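PDB 2BR4: cephalosporin hydroxylase CMCI from Streptomyces clavuligerus, which binds S-adenosylmethionine and magnesium and probably acts as a methyltransferase in the methoxylation of cephalosporins during cephamycin biosynthesis. Local coordinates for residues 86-91 / 157-162; 117-122 / 132-137; 63-68 / 93-98. The protein carries 1 engineered substitution. One frame throughout, in Å; residues are numbered along the deposited sequence.

Contact 1: 86-91 / 157-162; sequences VELGVY and FIDDAH. With SAM (S-adenosylmethionine), chain V.
The Phe-157 ring meets Val-86 and Leu-88 at a slant. Its CD1 lies 3.8 Å from Val-86 CB. Its CE2 lies 3.7 Å from Leu-88 CD1. CG of Phe-157 is anti to the backbone N (chi1 -169°), and the end of the side chain leans back to strand 84-88. The Phe-183 ring and Ile-168 of helix 165-175 also touch Phe-157. The Tyr-91 ring has O3' of S-adenosylmethionine at its edge, near the ring plane. Asp-160 C lies over one face of the His-162 ring, nearer its margin.

The carboxylates of Glu-87 and Asp-160 are turned 48° against each other. Glu-87 OE1 and Asp-160 OD2 are 3.0 Å apart. Both are acceptors, so no bond joins them. Lys-65 forms salt bridges with Glu-87 OE2 and Asp-160 OD2 and probably offsets their repulsion. Asp-160 also belongs to the magnesium site, together with Asp-187.

The two strands run parallel. Ile-158 N donates to Val-86 O at 3.1 Å. Leu-88 N donates to Ile-158 O at 2.9 Å. At the end of strand 155-159, Asp-159 OD2 accepts from Ala-161 N and His-162 N, both on the same face of the carboxylate. The bond from Ala-161 N makes an Asx turn. Asp-159 OD1 is hydrogen-bonded to Thr-165 OG1. Gly-89 has a positive phi, which favours glycine, and a side chain there would probably crowd the loop at Asp-160. Gly-89 O accepts from N of S-adenosylmethionine at 3.0 Å.

Two neighbouring parallel strands whose C-terminal loops hold S-adenosylmethionine are characteristic of the Rossmann-like methyltransferase fold, with Gly-89 in the loop after its first sheet strand.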
# COMPACT_ATOMS: atom_id res chain seq x y z
N VAL E 86 30.15 -5.57 -23.14
CA VAL E 86 30.95 -4.54 -22.48
C VAL E 86 30.25 -4.12 -21.19
O VAL E 86 29.03 -4.08 -21.11
CB VAL E 86 31.15 -3.29 -23.38
CG1 VAL E 86 32.20 -2.36 -22.78
CG2 VAL E 86 31.56 -3.68 -24.79
N GLU E 87 31.05 -3.82 -20.17
CA GLU E 87 30.53 -3.39 -18.88
C GLU E 87 31.33 -2.19 -18.40
O GLU E 87 32.40 -2.36 -17.85
CB GLU E 87 30.61 -4.52 -17.84
CG GLU E 87 29.28 -5.19 -17.53
CD GLU E 87 28.45 -4.43 -16.51
OE1 GLU E 87 28.30 -3.20 -16.67
OE2 GLU E 87 27.95 -5.06 -15.56
N LEU E 88 30.81 -0.99 -18.66
CA LEU E 88 31.34 0.23 -18.05
C LEU E 88 31.16 0.14 -16.55
O LEU E 88 30.10 -0.25 -16.09
CB LEU E 88 30.58 1.46 -18.57
CG LEU E 88 31.22 2.23 -19.72
CD1 LEU E 88 30.37 3.44 -20.08
CD2 LEU E 88 32.62 2.66 -19.33
N GLY E 89 32.19 0.48 -15.78
CA GLY E 89 32.17 0.29 -14.34
C GLY E 89 32.20 -1.18 -13.94
O GLY E 89 31.27 -1.93 -14.27
N VAL E 90 33.25 -1.58 -13.23
CA VAL E 90 33.52 -2.99 -12.91
C VAL E 90 33.31 -3.34 -11.42
O VAL E 90 32.72 -4.39 -11.09
CB VAL E 90 34.97 -3.37 -13.32
CG1 VAL E 90 35.39 -4.72 -12.74
CG2 VAL E 90 35.11 -3.39 -14.85
N TYR E 91 33.80 -2.47 -10.54
CA TYR E 91 33.82 -2.72 -9.09
C TYR E 91 34.60 -3.99 -8.74
O TYR E 91 35.80 -4.05 -8.94
CB TYR E 91 32.40 -2.70 -8.49
CG TYR E 91 32.38 -2.59 -6.96
CD1 TYR E 91 33.11 -1.60 -6.30
CD2 TYR E 91 31.64 -3.48 -6.19
CE1 TYR E 91 33.11 -1.50 -4.93
CE2 TYR E 91 31.63 -3.39 -4.80
CZ TYR E 91 32.37 -2.39 -4.18
OH TYR E 91 32.39 -2.26 -2.81
N PHE E 157 26.21 -3.27 -24.57
CA PHE E 157 27.01 -2.26 -23.91
C PHE E 157 26.21 -1.77 -22.71
O PHE E 157 25.09 -1.27 -22.87
CB PHE E 157 27.27 -1.10 -24.90
CG PHE E 157 28.30 -0.12 -24.43
CD1 PHE E 157 29.62 -0.20 -24.87
CD2 PHE E 157 27.96 0.91 -23.56
CE1 PHE E 157 30.57 0.72 -24.44
CE2 PHE E 157 28.91 1.83 -23.13
CZ PHE E 157 30.21 1.74 -23.57
N ILE E 158 26.80 -1.90 -21.52
CA ILE E 158 26.11 -1.61 -20.26
C ILE E 158 26.80 -0.47 -19.51
O ILE E 158 27.96 -0.58 -19.11
CB ILE E 158 26.08 -2.87 -19.36
CG1 ILE E 158 25.47 -4.06 -20.09
CG2 ILE E 158 25.29 -2.60 -18.09
CD1 ILE E 158 25.71 -5.40 -19.42
N ASP E 159 26.08 0.63 -19.31
CA ASP E 159 26.56 1.71 -18.46
C ASP E 159 26.28 1.43 -16.98
O ASP E 159 25.13 1.47 -16.53
CB ASP E 159 25.92 3.04 -18.85
CG ASP E 159 26.54 4.20 -18.12
OD1 ASP E 159 25.91 5.28 -18.02
OD2 ASP E 159 27.68 4.12 -17.60
N ASP E 160 27.34 1.18 -16.23
CA ASP E 160 27.25 1.02 -14.78
C ASP E 160 28.16 1.99 -14.04
O ASP E 160 28.46 1.77 -12.87
CB ASP E 160 27.56 -0.41 -14.38
CG ASP E 160 26.33 -1.24 -14.21
OD1 ASP E 160 25.49 -0.89 -13.34
OD2 ASP E 160 26.13 -2.27 -14.90
N ALA E 161 28.59 3.05 -14.72
CA ALA E 161 29.44 4.09 -14.14
C ALA E 161 28.72 5.45 -14.09
O ALA E 161 29.01 6.29 -13.23
CB ALA E 161 30.73 4.22 -14.94
N HIS E 162 27.81 5.68 -15.03
CA HIS E 162 26.86 6.80 -14.97
C HIS E 162 27.51 8.18 -15.04
O HIS E 162 26.96 9.16 -14.53
CB HIS E 162 26.02 6.70 -13.69
CG HIS E 162 25.58 5.31 -13.37
ND1 HIS E 162 24.90 4.52 -14.27
CD2 HIS E 162 25.75 4.56 -12.25
CE1 HIS E 162 24.66 3.34 -13.71
NE2 HIS E 162 25.16 3.34 -12.49
N SAM V . 29.72 -4.08 -12.87
CA SAM V . 29.29 -3.91 -11.49
C SAM V . 28.28 -4.99 -11.10
O SAM V . 27.12 -4.97 -11.53
OXT SAM V . 28.58 -5.92 -10.35
CB SAM V . 28.70 -2.52 -11.30
CG SAM V . 29.72 -1.38 -11.19
SD SAM V . 29.54 -0.34 -9.70
CE SAM V . 27.80 0.12 -9.83
C5' SAM V . 30.26 1.26 -10.15
C4' SAM V . 31.71 1.23 -10.61
O4' SAM V . 31.89 2.30 -11.53
C3' SAM V . 32.71 1.44 -9.48
O3' SAM V . 33.67 0.41 -9.49
C2' SAM V . 33.35 2.79 -9.76
O2' SAM V . 34.74 2.82 -9.49
C1' SAM V . 33.09 2.98 -11.24
N9 SAM V . 33.07 4.41 -11.62
C8 SAM V . 32.43 5.46 -11.00
N7 SAM V . 32.69 6.59 -11.69
C5 SAM V . 33.49 6.29 -12.75
C6 SAM V . 34.06 7.05 -13.77
N6 SAM V . 33.86 8.36 -13.85
N1 SAM V . 34.85 6.43 -14.72
C2 SAM V . 35.08 5.07 -14.67
N3 SAM V . 34.51 4.32 -13.66
C4 SAM V . 33.74 4.92 -12.71

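Contact 2: 117-122 / 132-137; sequences RDLSRC and ITLHQG. With SAM (S-adenosylmethionine), chain V.
Leu-119 packs on Leu-134 and on the aliphatic part of Gln-136. These three residues bury the most surface here. The site is at the edge of a Rossmann-type sheet: the loop after strand 111-116 folds back on strand 132-136, outermost within this chain. A type I beta turn from Leu-119 to Cys-122 forms part of the loop, closed by Cys-122 N bonding to Leu-119 O.

Leu-119 CD1 is 3.7 Å from Gln-136 CB and 3.9 Å from Leu-134 CB. CG of Leu-119 is anti to the carbonyl carbon (chi1 -56°), which lets the leucine run alongside both partners, in the opposite direction to each. Its CD2 reaches Leu-134 CG. Cys-122 SG adds a looser touch on Leu-134 CD2 at 4.2 Å. Leu-134 also touches Leu-96 of helix 94-105. Gln-136 CG rests 3.5 Å from Arg-117 O.

The loop also serves the cofactor. Arg-117 passes along the adenine of S-adenosylmethionine: its CG lies near N3, and one guanidinium face lies over N7. Arg-121 NH1 donates to O2' of S-adenosylmethionine at 3.0 Å with an N-H...O angle of 151°, and more weakly to O3' at 3.1 Å. Asp-118 OD2 attracts Arg-121 by charge alone, for it lies well out of the guanidinium plane. An alanine in place of Arg-121 would remove that charge and is likely to cost the ribose hydroxyls O2' and O3' a shared donor, weakening the hold on the ribose. Asp-116, at the end of strand 111-116, also bonds the cofactor through OD2. Asp-118 organises the turn, since its OD1 accepts from Ser-120 OG on the syn side at 2.6 Å.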
# COMPACT_ATOMS: atom_id res chain seq x y z
N ARG E 117 37.91 3.17 -14.07
CA ARG E 117 38.99 4.05 -13.61
C ARG E 117 39.94 3.37 -12.63
O ARG E 117 41.11 3.71 -12.55
CB ARG E 117 38.41 5.31 -12.93
CG ARG E 117 37.57 5.04 -11.66
CD ARG E 117 37.43 6.24 -10.72
NE ARG E 117 36.18 6.19 -9.95
CZ ARG E 117 35.63 7.24 -9.32
NH1 ARG E 117 36.21 8.43 -9.33
NH2 ARG E 117 34.48 7.08 -8.66
N ASP E 118 39.40 2.40 -11.89
CA ASP E 118 40.06 1.83 -10.72
C ASP E 118 39.66 0.35 -10.64
O ASP E 118 38.54 0.03 -10.26
CB ASP E 118 39.60 2.62 -9.48
CG ASP E 118 39.95 1.94 -8.16
OD1 ASP E 118 41.02 1.31 -8.06
OD2 ASP E 118 39.21 2.02 -7.16
N LEU E 119 40.59 -0.53 -11.02
CA LEU E 119 40.35 -1.98 -11.06
C LEU E 119 40.92 -2.72 -9.85
O LEU E 119 40.96 -3.95 -9.84
CB LEU E 119 40.97 -2.59 -12.33
CG LEU E 119 40.57 -2.06 -13.70
CD1 LEU E 119 41.54 -2.58 -14.76
CD2 LEU E 119 39.15 -2.45 -14.06
N SER E 120 41.38 -1.98 -8.85
CA SER E 120 41.99 -2.58 -7.66
C SER E 120 40.97 -3.36 -6.83
O SER E 120 41.34 -4.32 -6.16
CB SER E 120 42.65 -1.51 -6.79
OG SER E 120 41.70 -0.53 -6.39
N ARG E 121 39.70 -2.93 -6.87
CA ARG E 121 38.63 -3.60 -6.11
C ARG E 121 38.20 -4.95 -6.70
O ARG E 121 37.51 -5.74 -6.04
CB ARG E 121 37.41 -2.67 -5.98
CG ARG E 121 37.54 -1.57 -4.93
CD ARG E 121 37.72 -0.17 -5.48
NE ARG E 121 36.51 0.66 -5.35
CZ ARG E 121 35.77 1.12 -6.37
NH1 ARG E 121 36.08 0.85 -7.63
NH2 ARG E 121 34.71 1.87 -6.11
N CYS E 122 38.61 -5.22 -7.94
CA CYS E 122 38.26 -6.46 -8.63
C CYS E 122 38.81 -7.69 -7.90
O CYS E 122 40.00 -7.76 -7.60
CB CYS E 122 38.78 -6.43 -10.08
SG CYS E 122 38.28 -7.85 -11.09
N ILE E 132 37.69 -12.86 -20.44
CA ILE E 132 37.45 -11.61 -19.73
C ILE E 132 38.66 -10.70 -19.91
O ILE E 132 39.79 -11.11 -19.71
CB ILE E 132 37.18 -11.85 -18.22
CG1 ILE E 132 35.96 -12.74 -18.01
CG2 ILE E 132 36.95 -10.51 -17.50
CD1 ILE E 132 35.73 -13.14 -16.56
N THR E 133 38.39 -9.45 -20.29
CA THR E 133 39.43 -8.46 -20.53
C THR E 133 39.16 -7.21 -19.72
O THR E 133 38.05 -6.71 -19.70
CB THR E 133 39.48 -8.12 -22.03
OG1 THR E 133 39.51 -9.33 -22.79
CG2 THR E 133 40.78 -7.42 -22.39
N LEU E 134 40.19 -6.72 -19.03
CA LEU E 134 40.08 -5.53 -18.20
C LEU E 134 40.88 -4.39 -18.82
O LEU E 134 42.07 -4.56 -19.12
CB LEU E 134 40.61 -5.83 -16.78
CG LEU E 134 39.65 -6.23 -15.66
CD1 LEU E 134 38.42 -6.99 -16.16
CD2 LEU E 134 40.38 -7.04 -14.59
N HIS E 135 40.22 -3.25 -19.03
CA HIS E 135 40.88 -2.01 -19.44
C HIS E 135 40.70 -0.97 -18.34
O HIS E 135 39.60 -0.78 -17.84
CB HIS E 135 40.26 -1.47 -20.74
CG HIS E 135 40.47 -2.35 -21.93
ND1 HIS E 135 41.62 -2.32 -22.68
CD2 HIS E 135 39.67 -3.28 -22.50
CE1 HIS E 135 41.53 -3.20 -23.67
NE2 HIS E 135 40.35 -3.79 -23.58
N GLN E 136 41.79 -0.29 -17.97
CA GLN E 136 41.73 0.77 -16.97
C GLN E 136 41.77 2.16 -17.60
O GLN E 136 42.75 2.53 -18.23
CB GLN E 136 42.86 0.64 -15.95
CG GLN E 136 42.72 1.59 -14.76
CD GLN E 136 43.61 1.21 -13.59
OE1 GLN E 136 43.17 1.23 -12.44
NE2 GLN E 136 44.86 0.86 -13.89
N GLY E 137 40.69 2.91 -17.42
CA GLY E 137 40.59 4.28 -17.88
C GLY E 137 39.34 4.96 -17.34
O GLY E 137 38.41 4.28 -16.89
N SAM V . 29.72 -4.08 -12.87
CA SAM V . 29.29 -3.91 -11.49
C SAM V . 28.28 -4.99 -11.10
O SAM V . 27.12 -4.97 -11.53
OXT SAM V . 28.58 -5.92 -10.35
CB SAM V . 28.70 -2.52 -11.30
CG SAM V . 29.72 -1.38 -11.19
SD SAM V . 29.54 -0.34 -9.70
CE SAM V . 27.80 0.12 -9.83
C5' SAM V . 30.26 1.26 -10.15
C4' SAM V . 31.71 1.23 -10.61
O4' SAM V . 31.89 2.30 -11.53
C3' SAM V . 32.71 1.44 -9.48
O3' SAM V . 33.67 0.41 -9.49
C2' SAM V . 33.35 2.79 -9.76
O2' SAM V . 34.74 2.82 -9.49
C1' SAM V . 33.09 2.98 -11.24
N9 SAM V . 33.07 4.41 -11.62
C8 SAM V . 32.43 5.46 -11.00
N7 SAM V . 32.69 6.59 -11.69
C5 SAM V . 33.49 6.29 -12.75
C6 SAM V . 34.06 7.05 -13.77
N6 SAM V . 33.86 8.36 -13.85
N1 SAM V . 34.85 6.43 -14.72
C2 SAM V . 35.08 5.07 -14.67
N3 SAM V . 34.51 4.32 -13.66
C4 SAM V . 33.74 4.92 -12.71

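Contact 3: 63-68 / 93-98; sequences MLKDPD and GGSLAW. With SAM (S-adenosylmethionine), chain V.
The methyl group of Met-63 sits over the five-membered ring of the Trp-98 indole. Met-63 CE is 3.5 Å from the centroid of that ring and only 8° off its normal, a CH-pi contact. SD follows at 4.4 Å from the same centroid but obliquely, which makes a Met-aromatic contact. The methionine chain bends at chi2 and again at chi3, and these bends bring CE onto the ring while SD passes Ser-95 CA. The two side chains cross at about a right angle. Trp-58 also meets the Trp-98 ring, edge to face.

Gly-94 opens helix 94-105 right after the N-cap residue Gly-93. It lies close to Met-63, and a CB on it would come near Met-63 CG. Beside it, Lys-65 CE lies 3.7 Å from Ser-95 CB.

No hydrogen bond joins 63-68 to 93-98 directly. The amino acid end of S-adenosylmethionine links them instead. Lys-65 NZ donates to the carboxylate O of S-adenosylmethionine at 3.1 Å. Ser-95 OG accepts from the amine N of S-adenosylmethionine at 2.9 Å. The serine OG stands between its own backbone N and carbonyl carbon (chi1 55°), which turns it to the amine. Leu-64 adds an apolar touch: its CD1 is 3.7 Å from CB of S-adenosylmethionine.

Lys-65 NZ also forms a salt bridge with Glu-186, which belongs to an acidic cluster round this lysine. One ammonium group thus faces protein carboxylates and the carboxylate of the cofactor. This chemistry suggests that seating the cofactor may be coupled, through Lys-65, to the acidic cluster that includes the magnesium ligand Asp-160.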
# COMPACT_ATOMS: atom_id res chain seq x y z
N MET E 63 27.68 -9.31 -6.13
CA MET E 63 26.96 -9.03 -7.37
C MET E 63 25.98 -7.89 -7.11
O MET E 63 25.06 -8.05 -6.31
CB MET E 63 26.17 -10.27 -7.81
CG MET E 63 26.87 -11.13 -8.86
SD MET E 63 26.28 -10.78 -10.54
CE MET E 63 24.90 -11.86 -10.64
N LEU E 64 26.18 -6.75 -7.77
CA LEU E 64 25.30 -5.59 -7.56
C LEU E 64 24.05 -5.66 -8.44
O LEU E 64 23.21 -4.77 -8.38
CB LEU E 64 26.05 -4.29 -7.82
CG LEU E 64 27.29 -4.04 -6.96
CD1 LEU E 64 28.29 -3.17 -7.71
CD2 LEU E 64 26.92 -3.38 -5.65
N LYS E 65 23.94 -6.70 -9.25
CA LYS E 65 22.73 -6.95 -10.01
C LYS E 65 21.83 -7.89 -9.23
O LYS E 65 22.20 -9.04 -8.97
CB LYS E 65 23.08 -7.55 -11.37
CG LYS E 65 23.88 -6.59 -12.23
CD LYS E 65 24.01 -7.06 -13.65
CE LYS E 65 25.16 -6.37 -14.34
NZ LYS E 65 25.27 -4.93 -13.98
N ASP E 66 20.65 -7.41 -8.84
CA ASP E 66 19.78 -8.21 -7.99
C ASP E 66 18.99 -9.23 -8.83
O ASP E 66 19.06 -9.19 -10.05
CB ASP E 66 18.91 -7.31 -7.08
CG ASP E 66 18.01 -6.40 -7.85
OD1 ASP E 66 17.33 -6.90 -8.77
OD2 ASP E 66 17.91 -5.17 -7.57
N PRO E 67 18.31 -10.19 -8.18
CA PRO E 67 17.71 -11.32 -8.90
C PRO E 67 16.82 -10.99 -10.09
O PRO E 67 16.99 -11.62 -11.14
CB PRO E 67 16.90 -12.02 -7.81
CG PRO E 67 17.67 -11.76 -6.59
CD PRO E 67 18.11 -10.33 -6.73
N ASP E 68 15.90 -10.05 -9.95
CA ASP E 68 14.99 -9.76 -11.06
C ASP E 68 15.76 -9.22 -12.28
O ASP E 68 15.37 -9.48 -13.42
CB ASP E 68 13.80 -8.85 -10.64
CG ASP E 68 14.18 -7.38 -10.47
OD1 ASP E 68 15.36 -7.03 -10.62
OD2 ASP E 68 13.34 -6.50 -10.17
N GLY E 93 33.92 -7.09 -9.97
CA GLY E 93 33.98 -7.99 -11.10
C GLY E 93 33.00 -9.15 -11.03
O GLY E 93 33.06 -10.06 -11.86
N GLY E 94 32.10 -9.13 -10.06
CA GLY E 94 31.09 -10.17 -9.93
C GLY E 94 30.25 -10.32 -11.18
O GLY E 94 30.06 -11.43 -11.69
N SER E 95 29.75 -9.20 -11.69
CA SER E 95 28.96 -9.24 -12.91
C SER E 95 29.75 -9.74 -14.11
O SER E 95 29.21 -10.43 -14.97
CB SER E 95 28.39 -7.85 -13.21
OG SER E 95 29.43 -6.90 -13.27
N LEU E 96 31.03 -9.37 -14.20
CA LEU E 96 31.88 -9.83 -15.30
C LEU E 96 31.96 -11.36 -15.26
O LEU E 96 31.71 -12.02 -16.26
CB LEU E 96 33.29 -9.23 -15.20
CG LEU E 96 33.68 -7.90 -15.88
CD1 LEU E 96 32.51 -7.02 -16.30
CD2 LEU E 96 34.63 -7.12 -14.96
N ALA E 97 32.27 -11.92 -14.10
CA ALA E 97 32.38 -13.37 -13.93
C ALA E 97 31.07 -14.09 -14.24
O ALA E 97 31.07 -15.20 -14.76
CB ALA E 97 32.83 -13.69 -12.52
N TRP E 98 29.96 -13.44 -13.93
CA TRP E 98 28.63 -13.98 -14.12
C TRP E 98 28.23 -13.99 -15.61
O TRP E 98 27.72 -14.99 -16.11
CB TRP E 98 27.65 -13.14 -13.30
CG TRP E 98 26.23 -13.51 -13.42
CD1 TRP E 98 25.62 -14.59 -12.87
CD2 TRP E 98 25.21 -12.79 -14.11
NE1 TRP E 98 24.28 -14.59 -13.18
CE2 TRP E 98 24.00 -13.49 -13.94
CE3 TRP E 98 25.20 -11.60 -14.86
CZ2 TRP E 98 22.81 -13.07 -14.49
CZ3 TRP E 98 24.00 -11.18 -15.41
CH2 TRP E 98 22.82 -11.91 -15.22
N SAM V . 29.72 -4.08 -12.87
CA SAM V . 29.29 -3.91 -11.49
C SAM V . 28.28 -4.99 -11.10
O SAM V . 27.12 -4.97 -11.53
OXT SAM V . 28.58 -5.92 -10.35
CB SAM V . 28.70 -2.52 -11.30
CG SAM V . 29.72 -1.38 -11.19
SD SAM V . 29.54 -0.34 -9.70
CE SAM V . 27.80 0.12 -9.83
C5' SAM V . 30.26 1.26 -10.15
C4' SAM V . 31.71 1.23 -10.61
O4' SAM V . 31.89 2.30 -11.53
C3' SAM V . 32.71 1.44 -9.48
O3' SAM V . 33.67 0.41 -9.49
C2' SAM V . 33.35 2.79 -9.76
O2' SAM V . 34.74 2.82 -9.49
C1' SAM V . 33.09 2.98 -11.24
N9 SAM V . 33.07 4.41 -11.62
C8 SAM V . 32.43 5.46 -11.00
N7 SAM V . 32.69 6.59 -11.69
C5 SAM V . 33.49 6.29 -12.75
C6 SAM V . 34.06 7.05 -13.77
N6 SAM V . 33.86 8.36 -13.85
N1 SAM V . 34.85 6.43 -14.72
C2 SAM V . 35.08 5.07 -14.67
N3 SAM V . 34.51 4.32 -13.66
C4 SAM V . 33.74 4.92 -12.71

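The three contacts surround one S-adenosylmethionine. Contact 1 is central, about 11 Å from contact 2 and 12 Å from contact 3, centre to centre; contacts 2 and 3 are about 16 Å apart. Along the chain the segments come as 63-68, 86-91, 93-98, 117-122, 132-137 and 157-162. Contacts 1 and 3 therefore interlace, contact 3 closes before contact 2 opens, and contact 2 falls within the span of contact 1. Contacts 1 and 2 reach the same mixed sheet. Helix 94-105 ties contact 3 to contact 1 through Leu-96, which packs on Glu-87 and Val-90. In this Rossmann-like fold, contact 2 meets the adenosine end of the cofactor and contact 3 the amino acid end, while contact 1 touches both.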